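Local coordinates for vivid PAS protein VVD (Neurospora crassa, PDB 3D72) that senses blue light through a flavin-binding LOV domain of the PAS family and, once light-activated, forms a rapidly exchanging dimer, at residues 21-29 with 106-114; 59-67 with 117-126. The protein carries 1 engineered substitution. All coordinates share one frame; numbering follows the deposited sequence.

Contact 1. Residues 21-29 with 106-114; sequences NRPNPQVEL and RNAEVQVEV
Arg22 and Glu109 approach from opposite directions and join in a two-bond salt bridge that shows how one carboxylate can organise an irregular loop. The arginine grips side-on, giving one nitrogen to each oxygen: NE lies 2.7 Å from Glu109 OE1, and NH2 donates to OE2. Both oxygens sit in the guanidinium plane, yet the carboxylate is turned 47° from it, and the bonds arrive about 45° out of the carboxylate plane. Glu109 reaches this position with a fully extended chain beyond CG. Pro25 CB covers one guanidinium face, 3.4 Å above its plane, and NH1 is held by Ile19 O in the last turn of helix 12-21.

Backbone bonds complete the grip. Gln26 N donates to Glu109 OE2 (3.0 Å) from the face opposite to that used by Arg22 NH2, and Val27 N adds a weak bond to the same oxygen. Within the loop, Gln26 NE2 closes back on Asn24 O at 3.2 Å, almost straight at 174°.

Apolar contact is modest. The branches of Val27 slide past the Glu109 side chain, CG1 lying 4.1 Å from Glu109 CB, while CG2 faces Gln111.

Water adds further links. One molecule donates to both Asn24 O and Glu109 OE1; another joins Glu28 O to Gln111 OE1, which also bonds Thr129 OG1 on the adjacent strand.

With a guanidinium and a backbone N-H converging on it, Glu109 is probably kept ionised, and its charge ties the loop after helix 12-21 to the start of edge strand 110-117 at the protein surface.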
loop_
_atom_site.group_PDB
_atom_site.type_symbol
_atom_site.label_atom_id
_atom_site.label_comp_id
_atom_site.label_asym_id
_atom_site.label_seq_id
_atom_site.Cartn_x
_atom_site.Cartn_y
_atom_site.Cartn_z
ATOM N N ASN A 21 4.958 0.896 5.730
ATOM C CA ASN A 21 4.960 0.122 6.974
ATOM C C ASN A 21 6.365 -0.141 7.528
ATOM O O ASN A 21 6.500 -0.785 8.570
ATOM C CB ASN A 21 4.272 -1.232 6.751
ATOM C CG ASN A 21 2.756 -1.142 6.777
ATOM O OD1 ASN A 21 2.131 -1.312 7.824
ATOM N ND2 ASN A 21 2.159 -0.883 5.626
ATOM N N ARG A 22 7.406 0.354 6.862
ATOM C CA ARG A 22 8.772 0.092 7.327
ATOM C C ARG A 22 9.015 0.631 8.735
ATOM O O ARG A 22 8.687 1.772 9.039
ATOM C CB ARG A 22 9.807 0.621 6.319
ATOM C CG ARG A 22 9.928 2.125 6.181
ATOM C CD ARG A 22 10.745 2.457 4.933
ATOM N NE ARG A 22 11.222 3.835 4.910
ATOM C CZ ARG A 22 10.443 4.905 4.806
ATOM N NH1 ARG A 22 9.124 4.779 4.710
ATOM N NH2 ARG A 22 10.990 6.112 4.806
ATOM N N PRO A 23 9.594 -0.205 9.614
ATOM C CA PRO A 23 9.900 0.098 11.017
ATOM C C PRO A 23 10.769 1.289 11.392
ATOM O O PRO A 23 10.402 2.065 12.277
ATOM C CB PRO A 23 10.489 -1.217 11.528
ATOM C CG PRO A 23 11.191 -1.744 10.327
ATOM C CD PRO A 23 10.165 -1.510 9.235
ATOM N N ASN A 24 11.915 1.441 10.746
ATOM C CA ASN A 24 12.806 2.539 11.094
ATOM C C ASN A 24 13.044 3.510 9.952
ATOM O O ASN A 24 14.163 3.636 9.460
ATOM C CB ASN A 24 14.143 1.978 11.580
ATOM C CG ASN A 24 13.980 0.989 12.718
ATOM O OD1 ASN A 24 13.418 1.318 13.763
ATOM N ND2 ASN A 24 14.470 -0.233 12.518
ATOM N N PRO A 25 11.993 4.226 9.523
ATOM C CA PRO A 25 12.146 5.182 8.426
ATOM C C PRO A 25 13.152 6.280 8.757
ATOM O O PRO A 25 13.069 6.921 9.809
ATOM C CB PRO A 25 10.730 5.722 8.241
ATOM C CG PRO A 25 10.175 5.671 9.631
ATOM C CD PRO A 25 10.645 4.319 10.115
ATOM N N GLN A 26 14.105 6.484 7.857
ATOM C CA GLN A 26 15.122 7.504 8.040
ATOM C C GLN A 26 14.654 8.791 7.379
ATOM O O GLN A 26 15.199 9.862 7.620
ATOM C CB GLN A 26 16.447 7.039 7.428
ATOM C CG GLN A 26 17.005 5.802 8.106
ATOM C CD GLN A 26 17.334 6.045 9.564
ATOM O OE1 GLN A 26 18.242 6.810 9.884
ATOM N NE2 GLN A 26 16.588 5.401 10.459
ATOM N N VAL A 27 13.634 8.676 6.540
ATOM C CA VAL A 27 13.089 9.836 5.868
ATOM C C VAL A 27 11.569 9.663 5.813
ATOM O O VAL A 27 11.073 8.583 5.500
ATOM C CB VAL A 27 13.791 10.052 4.476
ATOM C CG1 VAL A 27 15.256 9.616 4.565
ATOM C CG2 VAL A 27 13.080 9.277 3.375
ATOM N N GLU A 28 10.835 10.716 6.166
ATOM C CA GLU A 28 9.377 10.641 6.160
ATOM C C GLU A 28 8.889 10.953 4.760
ATOM O O GLU A 28 9.271 11.961 4.169
ATOM C CB GLU A 28 8.762 11.636 7.145
ATOM C CG GLU A 28 9.387 11.648 8.530
ATOM C CD GLU A 28 10.416 12.751 8.683
ATOM O OE1 GLU A 28 10.224 13.824 8.069
ATOM O OE2 GLU A 28 11.407 12.553 9.421
ATOM N N LEU A 29 8.034 10.088 4.238
ATOM C CA LEU A 29 7.517 10.262 2.895
ATOM C C LEU A 29 6.045 10.619 2.928
ATOM O O LEU A 29 5.529 11.250 2.005
ATOM C CB LEU A 29 7.723 8.961 2.119
ATOM C CG LEU A 29 7.962 8.985 0.612
ATOM C CD1 LEU A 29 9.129 9.897 0.267
ATOM C CD2 LEU A 29 8.240 7.553 0.161
ATOM N N ARG A 106 24.628 1.190 -0.595
ATOM C CA ARG A 106 24.515 0.690 0.777
ATOM C C ARG A 106 23.094 0.326 1.199
ATOM O O ARG A 106 22.869 -0.059 2.352
ATOM C CB ARG A 106 25.028 1.749 1.759
ATOM C CG ARG A 106 26.467 2.202 1.565
ATOM C CD ARG A 106 26.754 3.402 2.463
ATOM N NE ARG A 106 28.142 3.862 2.401
ATOM C CZ ARG A 106 28.775 4.195 1.280
ATOM N NH1 ARG A 106 28.148 4.116 0.115
ATOM N NH2 ARG A 106 30.031 4.621 1.324
ATOM N N ASN A 107 22.143 0.443 0.279
ATOM C CA ASN A 107 20.746 0.169 0.593
ATOM C C ASN A 107 20.287 1.104 1.710
ATOM O O ASN A 107 19.545 0.700 2.609
ATOM C CB ASN A 107 20.531 -1.286 1.025
ATOM C CG ASN A 107 20.687 -2.261 -0.117
ATOM O OD1 ASN A 107 20.336 -1.962 -1.255
ATOM N ND2 ASN A 107 21.204 -3.445 0.185
ATOM N N ALA A 108 20.747 2.349 1.648
ATOM C CA ALA A 108 20.373 3.361 2.629
ATOM C C ALA A 108 19.387 4.313 1.968
ATOM O O ALA A 108 19.540 4.642 0.793
ATOM C CB ALA A 108 21.613 4.133 3.093
ATOM N N GLU A 109 18.373 4.742 2.717
ATOM C CA GLU A 109 17.374 5.676 2.203
ATOM C C GLU A 109 18.044 7.020 1.972
ATOM O O GLU A 109 18.941 7.411 2.716
ATOM C CB GLU A 109 16.233 5.851 3.212
ATOM C CG GLU A 109 15.566 4.545 3.582
ATOM C CD GLU A 109 14.449 4.694 4.603
ATOM O OE1 GLU A 109 13.934 3.657 5.048
ATOM O OE2 GLU A 109 14.084 5.830 4.959
ATOM N N VAL A 110 17.611 7.732 0.943
ATOM C CA VAL A 110 18.201 9.030 0.659
ATOM C C VAL A 110 17.186 9.963 0.013
ATOM O O VAL A 110 16.261 9.527 -0.671
ATOM C CB VAL A 110 19.443 8.877 -0.253
ATOM C CG1 VAL A 110 19.022 8.446 -1.642
ATOM C CG2 VAL A 110 20.231 10.180 -0.297
ATOM N N GLN A 111 17.367 11.259 0.245
ATOM C CA GLN A 111 16.477 12.260 -0.300
ATOM C C GLN A 111 17.365 13.413 -0.739
ATOM O O GLN A 111 18.184 13.899 0.039
ATOM C CB GLN A 111 15.500 12.697 0.792
ATOM C CG GLN A 111 14.250 13.380 0.315
ATOM C CD GLN A 111 13.181 13.408 1.401
ATOM O OE1 GLN A 111 12.147 12.740 1.300
ATOM N NE2 GLN A 111 13.439 14.171 2.456
ATOM N N VAL A 112 17.222 13.832 -1.990
ATOM C CA VAL A 112 18.038 14.921 -2.514
ATOM C C VAL A 112 17.290 15.765 -3.528
ATOM O O VAL A 112 16.211 15.404 -3.981
ATOM C CB VAL A 112 19.316 14.386 -3.222
ATOM C CG1 VAL A 112 20.102 13.484 -2.287
ATOM C CG2 VAL A 112 18.934 13.643 -4.499
ATOM N N GLU A 113 17.854 16.930 -3.837
ATOM C CA GLU A 113 17.301 17.788 -4.867
ATOM C C GLU A 113 18.358 17.699 -5.960
ATOM O O GLU A 113 19.540 17.931 -5.705
ATOM C CB GLU A 113 17.160 19.237 -4.402
ATOM C CG GLU A 113 15.985 19.485 -3.483
ATOM C CD GLU A 113 15.521 20.920 -3.558
ATOM O OE1 GLU A 113 16.396 21.806 -3.623
ATOM O OE2 GLU A 113 14.295 21.161 -3.555
ATOM N N VAL A 114 17.942 17.340 -7.165
ATOM C CA VAL A 114 18.888 17.210 -8.259
ATOM C C VAL A 114 18.362 17.873 -9.517
ATOM O O VAL A 114 17.177 17.791 -9.831
ATOM C CB VAL A 114 19.199 15.710 -8.555
ATOM C CG1 VAL A 114 17.939 14.977 -8.969
ATOM C CG2 VAL A 114 20.258 15.601 -9.650
HETATM O O HOH W 1 14.406 2.491 7.287
HETATM O O HOH W 2 9.545 13.785 2.344
HETATM O O HOH W 3 12.143 13.780 5.557
#

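Contact 2. Residues 59-67 with 117-126; sequences YMTGYSNAE and FKKNGQRFVN
Thr61 and Lys118 bring the two backbones within 4.5 Å of each other, measured between their CA atoms, where the end of helix 55-61 meets a tight turn. Lys119 N donates to Thr61 O at 2.8 Å, nearly along the C=O axis (172°). Gly62 leaves the helix with positive phi, and a CB there would crowd both the preceding carbonyl and Lys119 CB. Across from it, Lys118 to Gly121 form a type I beta turn, part of the connection between strands 110-117 and 123-134.

Lys119 carries the side-chain contact. Its CB lies over the centre of the Tyr63 ring, 3.7 Å from the centroid, in a CH-pi contact only 6° off the normal. With CG anti to the backbone N (chi1 -179°), the chain runs on past Gly62 O, then bends at chi4 to bring NZ into a salt bridge with Glu67 OE2 (2.7 Å), on that oxygen's syn lone pair. Glu67 OE1 accepts from Ser64 N through its anti lone pair, within a capping box on helix 65-68. Tyr63 OH reaches two waters, one bonded to Phe117 O and the other to Lys119 O. A leucine in place of Tyr63 would probably uncover Lys119 CB and leave both waters without their hydroxyl partner.

Lys118 stretches along Met60 O, its CE 3.2 Å away, to a salt bridge with Glu149. Met60 CE packs on Phe124 CZ at 3.9 Å, while SD lies obliquely 5.2 Å from the centroid of the Phe124 ring, a Met-aromatic contact; CE also approaches Asn126, which touches FAD.

The chemistry grades from apolar contact beside the flavin pocket to charge at the outer turn, where the Glu67 carboxylate joins a helix start to the hairpin loop.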
loop_
_atom_site.group_PDB
_atom_site.type_symbol
_atom_site.label_atom_id
_atom_site.label_comp_id
_atom_site.label_asym_id
_atom_site.label_seq_id
_atom_site.Cartn_x
_atom_site.Cartn_y
_atom_site.Cartn_z
ATOM N N TYR A 59 4.803 11.417 -17.500
ATOM C CA TYR A 59 4.206 12.711 -17.791
ATOM C C TYR A 59 5.132 13.839 -17.346
ATOM O O TYR A 59 5.370 14.803 -18.091
ATOM C CB TYR A 59 2.868 12.849 -17.076
ATOM C CG TYR A 59 2.173 14.151 -17.367
ATOM C CD1 TYR A 59 1.527 14.856 -16.357
ATOM C CD2 TYR A 59 2.152 14.676 -18.657
ATOM C CE1 TYR A 59 0.871 16.050 -16.622
ATOM C CE2 TYR A 59 1.503 15.871 -18.935
ATOM C CZ TYR A 59 0.866 16.550 -17.913
ATOM O OH TYR A 59 0.210 17.724 -18.178
ATOM N N MET A 60 5.649 13.718 -16.128
ATOM C CA MET A 60 6.552 14.720 -15.575
ATOM C C MET A 60 7.793 14.950 -16.432
ATOM O O MET A 60 8.169 16.095 -16.701
ATOM C CB MET A 60 7.010 14.316 -14.168
ATOM C CG MET A 60 8.021 15.283 -13.563
ATOM S SD MET A 60 8.775 14.663 -12.039
ATOM C CE MET A 60 10.106 13.640 -12.688
ATOM N N THR A 61 8.423 13.859 -16.859
ATOM C CA THR A 61 9.656 13.938 -17.639
ATOM C C THR A 61 9.499 14.097 -19.143
ATOM O O THR A 61 10.440 14.509 -19.822
ATOM C CB THR A 61 10.550 12.701 -17.380
ATOM O OG1 THR A 61 9.900 11.520 -17.870
ATOM C CG2 THR A 61 10.829 12.546 -15.893
ATOM N N GLY A 62 8.326 13.755 -19.667
ATOM C CA GLY A 62 8.087 13.872 -21.096
ATOM C C GLY A 62 8.563 12.685 -21.916
ATOM O O GLY A 62 8.419 12.675 -23.141
ATOM N N TYR A 63 9.145 11.692 -21.249
ATOM C CA TYR A 63 9.641 10.494 -21.921
ATOM C C TYR A 63 8.586 9.391 -21.894
ATOM O O TYR A 63 7.723 9.384 -21.029
ATOM C CB TYR A 63 10.916 9.987 -21.237
ATOM C CG TYR A 63 12.137 10.859 -21.445
ATOM C CD1 TYR A 63 12.507 11.833 -20.509
ATOM C CD2 TYR A 63 12.941 10.696 -22.573
ATOM C CE1 TYR A 63 13.649 12.608 -20.692
ATOM C CE2 TYR A 63 14.072 11.470 -22.767
ATOM C CZ TYR A 63 14.425 12.422 -21.827
ATOM O OH TYR A 63 15.561 13.177 -22.033
ATOM N N SER A 64 8.658 8.465 -22.844
ATOM C CA SER A 64 7.705 7.355 -22.911
ATOM C C SER A 64 8.273 6.127 -22.201
ATOM O O SER A 64 9.453 6.096 -21.852
ATOM C CB SER A 64 7.434 6.993 -24.373
ATOM O OG SER A 64 8.622 6.509 -24.976
ATOM N N ASN A 65 7.432 5.117 -21.990
ATOM C CA ASN A 65 7.878 3.885 -21.349
ATOM C C ASN A 65 9.046 3.284 -22.123
ATOM O O ASN A 65 10.044 2.864 -21.534
ATOM C CB ASN A 65 6.740 2.861 -21.298
ATOM C CG ASN A 65 6.173 2.685 -19.907
ATOM O OD1 ASN A 65 6.905 2.421 -18.954
ATOM N ND2 ASN A 65 4.857 2.824 -19.783
ATOM N N ALA A 66 8.917 3.246 -23.448
ATOM C CA ALA A 66 9.954 2.688 -24.307
ATOM C C ALA A 66 11.284 3.417 -24.166
ATOM O O ALA A 66 12.349 2.817 -24.302
ATOM C CB ALA A 66 9.498 2.727 -25.761
ATOM N N GLU A 67 11.216 4.713 -23.889
ATOM C CA GLU A 67 12.417 5.522 -23.742
ATOM C C GLU A 67 13.078 5.437 -22.373
ATOM O O GLU A 67 14.268 5.717 -22.257
ATOM C CB GLU A 67 12.107 6.986 -24.049
ATOM C CG GLU A 67 11.805 7.253 -25.515
ATOM C CD GLU A 67 11.443 8.698 -25.771
ATOM O OE1 GLU A 67 10.575 9.223 -25.039
ATOM O OE2 GLU A 67 12.021 9.301 -26.703
ATOM N N PHE A 117 16.355 17.218 -16.485
ATOM C CA PHE A 117 15.833 17.820 -17.703
ATOM C C PHE A 117 14.768 16.937 -18.341
ATOM O O PHE A 117 14.935 15.722 -18.427
ATOM C CB PHE A 117 16.975 18.043 -18.702
ATOM C CG PHE A 117 18.063 18.931 -18.188
ATOM C CD1 PHE A 117 18.013 20.307 -18.394
ATOM C CD2 PHE A 117 19.122 18.397 -17.469
ATOM C CE1 PHE A 117 18.998 21.141 -17.874
ATOM C CE2 PHE A 117 20.116 19.212 -16.939
ATOM C CZ PHE A 117 20.054 20.600 -17.148
ATOM N N LYS A 118 13.685 17.561 -18.771
ATOM C CA LYS A 118 12.605 16.842 -19.413
ATOM C C LYS A 118 13.072 16.541 -20.835
ATOM O O LYS A 118 14.094 17.058 -21.288
ATOM C CB LYS A 118 11.338 17.696 -19.407
ATOM C CG LYS A 118 10.922 18.159 -18.012
ATOM C CD LYS A 118 9.549 18.793 -18.035
ATOM C CE LYS A 118 9.094 19.188 -16.640
ATOM N NZ LYS A 118 7.682 19.664 -16.649
ATOM N N LYS A 119 12.320 15.676 -21.554
ATOM C CA LYS A 119 12.674 15.291 -22.912
ATOM C C LYS A 119 12.894 16.481 -23.844
ATOM O O LYS A 119 13.785 16.455 -24.698
ATOM C CB LYS A 119 11.575 14.384 -23.494
ATOM C CG LYS A 119 11.830 13.889 -24.928
ATOM C CD LYS A 119 10.674 13.022 -25.425
ATOM C CE LYS A 119 10.833 12.656 -26.895
ATOM N NZ LYS A 119 12.113 11.947 -27.148
ATOM N N ASN A 120 12.070 17.509 -23.690
ATOM C CA ASN A 120 12.181 18.697 -24.528
ATOM C C ASN A 120 13.302 19.625 -24.068
ATOM O O ASN A 120 13.450 20.733 -24.587
ATOM C CB ASN A 120 10.847 19.458 -24.564
ATOM C CG ASN A 120 10.487 20.099 -23.233
ATOM O OD1 ASN A 120 9.436 20.728 -23.107
ATOM N ND2 ASN A 120 11.355 19.956 -22.243
ATOM N N GLY A 121 14.081 19.176 -23.089
ATOM C CA GLY A 121 15.192 19.973 -22.593
ATOM C C GLY A 121 14.890 20.951 -21.471
ATOM O O GLY A 121 15.790 21.664 -21.019
ATOM N N GLN A 122 13.647 20.993 -21.005
ATOM C CA GLN A 122 13.293 21.914 -19.931
ATOM C C GLN A 122 13.943 21.523 -18.609
ATOM O O GLN A 122 13.749 20.416 -18.107
ATOM C CB GLN A 122 11.780 21.977 -19.739
ATOM C CG GLN A 122 11.364 22.773 -18.505
ATOM C CD GLN A 122 9.919 22.528 -18.104
ATOM O OE1 GLN A 122 9.553 22.683 -16.938
ATOM N NE2 GLN A 122 9.090 22.153 -19.073
ATOM N N ARG A 123 14.703 22.451 -18.044
ATOM C CA ARG A 123 15.390 22.231 -16.778
ATOM C C ARG A 123 14.438 22.347 -15.594
ATOM O O ARG A 123 13.575 23.226 -15.555
ATOM C CB ARG A 123 16.508 23.264 -16.606
ATOM C CG ARG A 123 17.146 23.286 -15.225
ATOM C CD ARG A 123 18.112 24.453 -15.093
ATOM N NE ARG A 123 18.641 24.603 -13.738
ATOM C CZ ARG A 123 19.922 24.458 -13.422
ATOM N NH1 ARG A 123 20.810 24.157 -14.362
ATOM N NH2 ARG A 123 20.321 24.610 -12.171
ATOM N N PHE A 124 14.593 21.447 -14.631
ATOM C CA PHE A 124 13.783 21.493 -13.425
ATOM C C PHE A 124 14.543 20.889 -12.259
ATOM O O PHE A 124 15.525 20.167 -12.448
ATOM C CB PHE A 124 12.427 20.784 -13.615
ATOM C CG PHE A 124 12.501 19.280 -13.704
ATOM C CD1 PHE A 124 12.807 18.649 -14.906
ATOM C CD2 PHE A 124 12.218 18.497 -12.588
ATOM C CE1 PHE A 124 12.822 17.255 -14.998
ATOM C CE2 PHE A 124 12.231 17.105 -12.669
ATOM C CZ PHE A 124 12.535 16.483 -13.871
ATOM N N VAL A 125 14.114 21.227 -11.047
ATOM C CA VAL A 125 14.736 20.684 -9.851
ATOM C C VAL A 125 13.838 19.540 -9.408
ATOM O O VAL A 125 12.652 19.728 -9.138
ATOM C CB VAL A 125 14.831 21.732 -8.726
ATOM C CG1 VAL A 125 15.576 21.146 -7.533
ATOM C CG2 VAL A 125 15.548 22.979 -9.241
ATOM N N ASN A 126 14.417 18.347 -9.355
ATOM C CA ASN A 126 13.696 17.142 -8.978
ATOM C C ASN A 126 13.979 16.803 -7.521
ATOM O O ASN A 126 15.129 16.594 -7.141
ATOM C CB ASN A 126 14.168 16.000 -9.891
ATOM C CG ASN A 126 13.340 14.735 -9.763
ATOM O OD1 ASN A 126 12.573 14.554 -8.820
ATOM N ND2 ASN A 126 13.518 13.829 -10.728
HETATM O O HOH W 4 5.858 17.696 -17.878
HETATM O O HOH W 5 16.721 14.206 -19.841
HETATM O O HOH W 6 15.852 14.273 -24.593
#

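How the contacts relate
Contact 1 and contact 2 lie on opposite sides of the chain's centre, their own centres about 24 Å apart, yet one sheet joins them. Strand 110-117 begins in contact 1 and runs into contact 2, where the chain turns back as strand 123-134; the two strands are antiparallel neighbours, and Val114 O probably accepts a hydrogen bond from Asn126 N. Both of these residues touch FAD. Along the chain the segments alternate: 21-29, 59-67, 106-114, then 117-126. An early loop thus meets the start of this hairpin and a later helical region its turn, illustrating how a PAS sheet can connect peripheral elements at both ends past its cofactor.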